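Local atomic coordinates of phosphodiesterase (Pseudomonas aeruginosa, PDB entry 4G75), a protein that acts as a colicin M-like bacteriocin, a magnesium-binding, peptidoglycan-degrading phosphodiesterase that probably cleaves the lipid-linked peptidoglycan precursor of susceptible bacteria. Residues A[90-95]-A[140-145]; A[96-101]-A[111-116]. One frame throughout, in Å; residues are numbered along the deposited sequence. Where two conformers were deposited one is given.

Overall arrangement
Both contacts use helix 81-102 and lie in the helical part of the chain, away from the magnesium site of Val211, Glu213 and Asp241. In interaction 1 its residues 90-95 pack against the start of helix 143-153; in interaction 2 the next turns, 96-101, meet the end of helix 106-113. The centres of the two are about 9 Å apart, and interaction 2 is nested in the chain loop that interaction 1 closes. Polar side chains join them: Thr143 OG1 lies 2.7 Å from Asp96 OD1 and Asp91 OD1 lies 2.9 Å from His116 NE2, both probable hydrogen bonds. Interaction 1 is apolar, whereas interaction 2 centres on an amide.

Interaction 1 of 2, residues A[90-95]-A[140-145]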
loop_
_atom_site.group_PDB
_atom_site.type_symbol
_atom_site.label_atom_id
_atom_site.label_comp_id
_atom_site.label_asym_id
_atom_site.label_seq_id
_atom_site.Cartn_x
_atom_site.Cartn_y
_atom_site.Cartn_z
ATOM N N PHE A 90 -8.696 10.840 -2.833
ATOM C CA PHE A 90 -8.507 11.690 -1.660
ATOM C C PHE A 90 -8.644 10.896 -0.360
ATOM O O PHE A 90 -7.838 11.048 0.548
ATOM C CB PHE A 90 -9.521 12.844 -1.686
ATOM C CG PHE A 90 -9.358 13.847 -0.567
ATOM C CD1 PHE A 90 -8.361 14.812 -0.615
ATOM C CD2 PHE A 90 -10.239 13.859 0.507
ATOM C CE1 PHE A 90 -8.228 15.757 0.403
ATOM C CE2 PHE A 90 -10.112 14.801 1.524
ATOM C CZ PHE A 90 -9.100 15.747 1.476
ATOM N N ASP A 91 -9.666 10.049 -0.279
ATOM C CA ASP A 91 -10.026 9.385 0.972
ATOM C C ASP A 91 -9.108 8.233 1.353
ATOM O O ASP A 91 -8.777 8.058 2.530
ATOM C CB ASP A 91 -11.462 8.862 0.911
ATOM C CG ASP A 91 -12.492 9.968 1.017
ATOM O OD1 ASP A 91 -12.132 11.075 1.472
ATOM O OD2 ASP A 91 -13.660 9.721 0.649
ATOM N N LEU A 92 -8.717 7.438 0.362
ATOM C CA LEU A 92 -7.923 6.244 0.625
ATOM C C LEU A 92 -6.612 6.489 1.400
ATOM O O LEU A 92 -6.313 5.762 2.347
ATOM C CB LEU A 92 -7.696 5.442 -0.664
ATOM C CG LEU A 92 -8.930 4.647 -1.122
ATOM C CD1 LEU A 92 -8.839 4.295 -2.603
ATOM C CD2 LEU A 92 -9.137 3.391 -0.265
ATOM N N PRO A 93 -5.829 7.511 1.020
ATOM C CA PRO A 93 -4.602 7.719 1.804
ATOM C C PRO A 93 -4.889 8.155 3.233
ATOM O O PRO A 93 -4.095 7.865 4.132
ATOM C CB PRO A 93 -3.889 8.863 1.067
ATOM C CG PRO A 93 -4.502 8.925 -0.266
ATOM C CD PRO A 93 -5.899 8.394 -0.153
ATOM N N GLN A 94 -6.000 8.851 3.444
ATOM C CA GLN A 94 -6.361 9.288 4.786
ATOM C C GLN A 94 -6.788 8.099 5.642
ATOM O O GLN A 94 -6.441 8.021 6.817
ATOM C CB GLN A 94 -7.462 10.353 4.744
ATOM C CG GLN A 94 -7.843 10.894 6.121
ATOM C CD GLN A 94 -6.751 11.763 6.719
ATOM O OE1 GLN A 94 -6.364 12.777 6.144
ATOM N NE2 GLN A 94 -6.238 11.358 7.880
ATOM N N ALA A 95 -7.520 7.162 5.044
ATOM C CA ALA A 95 -7.909 5.941 5.741
ATOM C C ALA A 95 -6.670 5.150 6.165
ATOM O O ALA A 95 -6.579 4.651 7.288
ATOM C CB ALA A 95 -8.804 5.079 4.849
ATOM N N GLY A 140 -1.136 -2.035 5.606
ATOM C CA GLY A 140 -2.345 -2.848 5.608
ATOM C C GLY A 140 -3.184 -2.757 4.345
ATOM O O GLY A 140 -2.670 -2.445 3.267
ATOM N N VAL A 141 -4.487 -3.018 4.477
ATOM C CA VAL A 141 -5.361 -3.158 3.303
ATOM C C VAL A 141 -5.473 -1.888 2.465
ATOM O O VAL A 141 -5.802 -1.958 1.286
ATOM C CB VAL A 141 -6.797 -3.642 3.676
ATOM C CG1 VAL A 141 -6.745 -4.995 4.359
ATOM C CG2 VAL A 141 -7.524 -2.613 4.541
ATOM N N TYR A 142 -5.205 -0.731 3.067
ATOM C CA TYR A 142 -5.334 0.533 2.340
ATOM C C TYR A 142 -4.017 0.997 1.732
ATOM O O TYR A 142 -3.983 1.987 1.001
ATOM C CB TYR A 142 -5.857 1.659 3.247
ATOM C CG TYR A 142 -7.220 1.429 3.881
ATOM C CD1 TYR A 142 -8.329 1.131 3.103
ATOM C CD2 TYR A 142 -7.396 1.551 5.251
ATOM C CE1 TYR A 142 -9.569 0.934 3.672
ATOM C CE2 TYR A 142 -8.640 1.365 5.833
ATOM C CZ TYR A 142 -9.718 1.058 5.034
ATOM O OH TYR A 142 -10.962 0.869 5.592
ATOM N N THR A 143 -2.930 0.301 2.034
ATOM C CA THR A 143 -1.603 0.825 1.700
ATOM C C THR A 143 -1.295 0.855 0.199
ATOM O O THR A 143 -0.775 1.856 -0.308
ATOM C CB THR A 143 -0.492 0.095 2.479
ATOM O OG1 THR A 143 -0.587 0.451 3.866
ATOM C CG2 THR A 143 0.896 0.498 1.952
ATOM N N PRO A 144 -1.600 -0.234 -0.519
ATOM C CA PRO A 144 -1.361 -0.138 -1.964
ATOM C C PRO A 144 -2.176 0.986 -2.608
ATOM O O PRO A 144 -1.663 1.710 -3.465
ATOM C CB PRO A 144 -1.811 -1.505 -2.476
ATOM C CG PRO A 144 -1.530 -2.433 -1.309
ATOM C CD PRO A 144 -1.924 -1.611 -0.096
ATOM N N ALA A 145 -3.432 1.136 -2.204
ATOM C CA ALA A 145 -4.252 2.210 -2.763
ATOM C C ALA A 145 -3.711 3.580 -2.367
ATOM O O ALA A 145 -3.696 4.511 -3.174
ATOM C CB ALA A 145 -5.718 2.062 -2.341
#
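The type I beta turn from Gly140 to Thr143, which leads into helix 143-153, presents Tyr142 to helix 81-102, where Ala95 CB lies over one face of its ring in a CH-pi contact. Ala95 CB is 3.9 Å from the centroid of the Tyr142 ring and 14° off the ring normal. The ring reaches past CB to the backbone as well, with Tyr142 CD2 3.8 Å from Ala95 C. On the opposite face Val141 CG2 sits over the ring centre, so the aromatic plane is held between a methyl from its own turn and one from the facing helix.

One turn earlier on the helix, Leu92 divides its two methyls between two partners. Leu92 CD1 meets Ala145 CB at 3.8 Å, while Leu92 CD2 comes obliquely to the ring, 4.1 Å from Tyr142 CD1. With CG anti to its carbonyl carbon (chi1 -76°), the leucine crosses the tyrosine side chain at about a right angle, and its fork spans from Tyr142 to Ala145. No hydrogen bond joins the two segments; the contact is apolar packing among four buried residues. The phenol is nevertheless satisfied, because Tyr142 OH bonds to the carbonyl oxygen of Arg106, which ties it to helix 106-113.

Helix 106-113 borders the same cluster through Met110, which touches both Leu92 and Tyr142. Thr143 packs on Val206 of helix 205-208, and its OG1 bonds to Asp96 OD1, further along helix 81-102, so the start of helix 143-153 lies among three other helices.

Interaction 2 of 2, residues A[96-101]-A[111-116]; sequences DYNQFS and NRAQNH. With EDO (1,2-ethanediol), chain N.
Asn98 extends its amide from helix 81-102 to the last turn of helix 106-113, where ND2 lies against the backbone and CB of Arg112 and Ala113. The packed part is small and close: Asn98 ND2 is 3.5 Å from Arg112 CB and 3.9 Å from Ala113 CB. Asn98 ND2 also comes within 3.4 Å of Ala113 N, but both atoms are donors and no bond forms. The partner of ND2 is instead the carbonyl oxygen of Ala109, in the same helix as Arg112 and Ala113, and OD1 accepts from Gln94 NE2 one turn back on the helix of Asn98. Held at both polar ends, the amide is fixed in its rotation as well as its position.

The outer chain of Arg112, from CD on, forms the looser, solvent side. CG anti to the backbone N (chi1 -164°) and an extended chi2 lay Arg112 CD alongside the amide, 3.9 Å from Asn98 CG. The bend at chi3 then turns the guanidinium off toward Asp104, whose OD2 forms a salt bridge with Arg112 NE. Amide and guanidinium planes are 85° apart. Beyond Ala113 the chain leaves the helix, and Gln114 O accepts a 2.9 Å hydrogen bond from O2 of an ethanediol that probably came from the crystallisation liquor.

Residues 96-101 and 111-116 thus only pack, amide against CB and CD carbons, while the hydrogen bonds of the amide run to Ala109 O and Gln94 NE2. Through the first of these Asn98 links helix 81-102 to helix 106-113, and the neighbouring charge is directed to an aspartate.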
loop_
_atom_site.group_PDB
_atom_site.type_symbol
_atom_site.label_atom_id
_atom_site.label_comp_id
_atom_site.label_asym_id
_atom_site.label_seq_id
_atom_site.Cartn_x
_atom_site.Cartn_y
_atom_site.Cartn_z
ATOM N N ASP A 96 -5.711 5.033 5.259
ATOM C CA ASP A 96 -4.493 4.315 5.589
ATOM C C ASP A 96 -3.775 4.988 6.751
ATOM O O ASP A 96 -3.301 4.317 7.685
ATOM C CB ASP A 96 -3.555 4.217 4.389
ATOM C CG ASP A 96 -2.410 3.257 4.646
ATOM O OD1 ASP A 96 -2.663 2.034 4.622
ATOM O OD2 ASP A 96 -1.278 3.726 4.893
ATOM N N TYR A 97 -3.692 6.311 6.689
ATOM C CA TYR A 97 -2.985 7.069 7.711
ATOM C C TYR A 97 -3.714 7.013 9.049
ATOM O O TYR A 97 -3.085 7.055 10.108
ATOM C CB TYR A 97 -2.771 8.519 7.282
ATOM C CG TYR A 97 -1.793 9.233 8.180
ATOM C CD1 TYR A 97 -0.456 8.866 8.199
ATOM C CD2 TYR A 97 -2.211 10.252 9.034
ATOM C CE1 TYR A 97 0.452 9.499 9.033
ATOM C CE2 TYR A 97 -1.306 10.896 9.874
ATOM C CZ TYR A 97 0.025 10.511 9.864
ATOM O OH TYR A 97 0.932 11.132 10.695
ATOM N N ASN A 98 -5.039 6.906 9.010
ATOM C CA ASN A 98 -5.795 6.743 10.250
ATOM C C ASN A 98 -5.415 5.446 10.953
ATOM O O ASN A 98 -5.307 5.390 12.183
ATOM C CB ASN A 98 -7.304 6.786 9.986
ATOM C CG ASN A 98 -7.784 8.187 9.647
ATOM O OD1 ASN A 98 -7.083 9.167 9.903
ATOM N ND2 ASN A 98 -8.978 8.291 9.081
ATOM N N GLN A 99 -5.203 4.395 10.171
ATOM C CA GLN A 99 -4.751 3.139 10.751
ATOM C C GLN A 99 -3.372 3.268 11.377
ATOM O O GLN A 99 -3.148 2.778 12.482
ATOM C CB GLN A 99 -4.749 2.017 9.717
ATOM C CG GLN A 99 -6.138 1.520 9.372
ATOM C CD GLN A 99 -6.155 0.057 9.026
ATOM O OE1 GLN A 99 -5.754 -0.347 7.928
ATOM N NE2 GLN A 99 -6.614 -0.760 9.969
ATOM N N PHE A 100 -2.448 3.922 10.676
ATOM C CA PHE A 100 -1.075 4.024 11.174
ATOM C C PHE A 100 -0.952 4.951 12.378
ATOM O O PHE A 100 -0.351 4.599 13.395
ATOM C CB PHE A 100 -0.104 4.511 10.084
ATOM C CG PHE A 100 1.264 4.853 10.618
ATOM C CD1 PHE A 100 2.167 3.851 10.922
ATOM C CD2 PHE A 100 1.630 6.174 10.857
ATOM C CE1 PHE A 100 3.420 4.155 11.428
ATOM C CE2 PHE A 100 2.882 6.482 11.370
ATOM C CZ PHE A 100 3.778 5.470 11.652
ATOM N N SER A 101 -1.526 6.139 12.252
ATOM C CA SER A 101 -1.355 7.189 13.252
ATOM C C SER A 101 -2.251 7.002 14.469
ATOM O O SER A 101 -1.841 7.261 15.598
ATOM C CB SER A 101 -1.624 8.553 12.620
ATOM O OG SER A 101 -1.747 9.555 13.611
ATOM N N ASN A 111 -14.463 5.515 7.939
ATOM C CA ASN A 111 -15.509 6.462 8.327
ATOM C C ASN A 111 -14.937 7.794 8.780
ATOM O O ASN A 111 -15.490 8.854 8.478
ATOM C CB ASN A 111 -16.427 5.870 9.394
ATOM C CG ASN A 111 -17.324 4.783 8.842
ATOM O OD1 ASN A 111 -17.627 4.765 7.652
ATOM N ND2 ASN A 111 -17.753 3.868 9.710
ATOM N N ARG A 112 -13.818 7.742 9.494
ATOM C CA ARG A 112 -13.142 8.963 9.917
ATOM C C ARG A 112 -12.666 9.737 8.694
ATOM O O ARG A 112 -12.857 10.951 8.600
ATOM C CB ARG A 112 -11.967 8.649 10.852
ATOM C CG ARG A 112 -11.467 9.855 11.639
ATOM C CD ARG A 112 -10.204 9.553 12.447
ATOM N NE ARG A 112 -10.349 8.402 13.342
ATOM C CZ ARG A 112 -10.996 8.417 14.506
ATOM N NH1 ARG A 112 -11.599 9.523 14.929
ATOM N NH2 ARG A 112 -11.065 7.314 15.238
ATOM N N ALA A 113 -12.052 9.023 7.752
ATOM C CA ALA A 113 -11.578 9.631 6.521
ATOM C C ALA A 113 -12.711 10.253 5.701
ATOM O O ALA A 113 -12.501 11.247 5.004
ATOM C CB ALA A 113 -10.794 8.600 5.664
ATOM N N GLN A 114 -13.908 9.682 5.789
ATOM C CA GLN A 114 -15.011 10.144 4.950
ATOM C C GLN A 114 -15.948 11.099 5.683
ATOM O O GLN A 114 -16.997 11.465 5.161
ATOM C CB GLN A 114 -15.774 8.956 4.345
ATOM C CG GLN A 114 -14.885 8.112 3.436
ATOM C CD GLN A 114 -15.644 7.127 2.560
ATOM O OE1 GLN A 114 -16.484 6.360 3.035
ATOM N NE2 GLN A 114 -15.335 7.137 1.272
ATOM N N ASN A 115 -15.551 11.514 6.881
ATOM C CA ASN A 115 -16.352 12.454 7.656
ATOM C C ASN A 115 -16.082 13.888 7.216
ATOM O O ASN A 115 -15.520 14.689 7.964
ATOM C CB ASN A 115 -16.073 12.293 9.150
ATOM C CG ASN A 115 -17.088 13.017 10.014
ATOM O OD1 ASN A 115 -18.120 13.480 9.526
ATOM N ND2 ASN A 115 -16.796 13.119 11.305
ATOM N N HIS A 116 -16.468 14.197 5.984
ATOM C CA HIS A 116 -16.306 15.537 5.441
ATOM C C HIS A 116 -17.340 15.808 4.355
ATOM O O HIS A 116 -18.061 14.903 3.939
ATOM C CB HIS A 116 -14.878 15.744 4.900
ATOM C CG HIS A 116 -14.508 14.844 3.757
ATOM N ND1 HIS A 116 -14.882 15.101 2.454
ATOM C CD2 HIS A 116 -13.759 13.717 3.716
ATOM C CE1 HIS A 116 -14.391 14.164 1.663
ATOM N NE2 HIS A 116 -13.709 13.308 2.404
HETATM C C1 EDO N . -20.301 11.693 7.655
HETATM O O1 EDO N . -20.993 12.792 7.053
HETATM C C2 EDO N . -20.420 10.473 6.753
HETATM O O2 EDO N . -19.762 10.726 5.506
#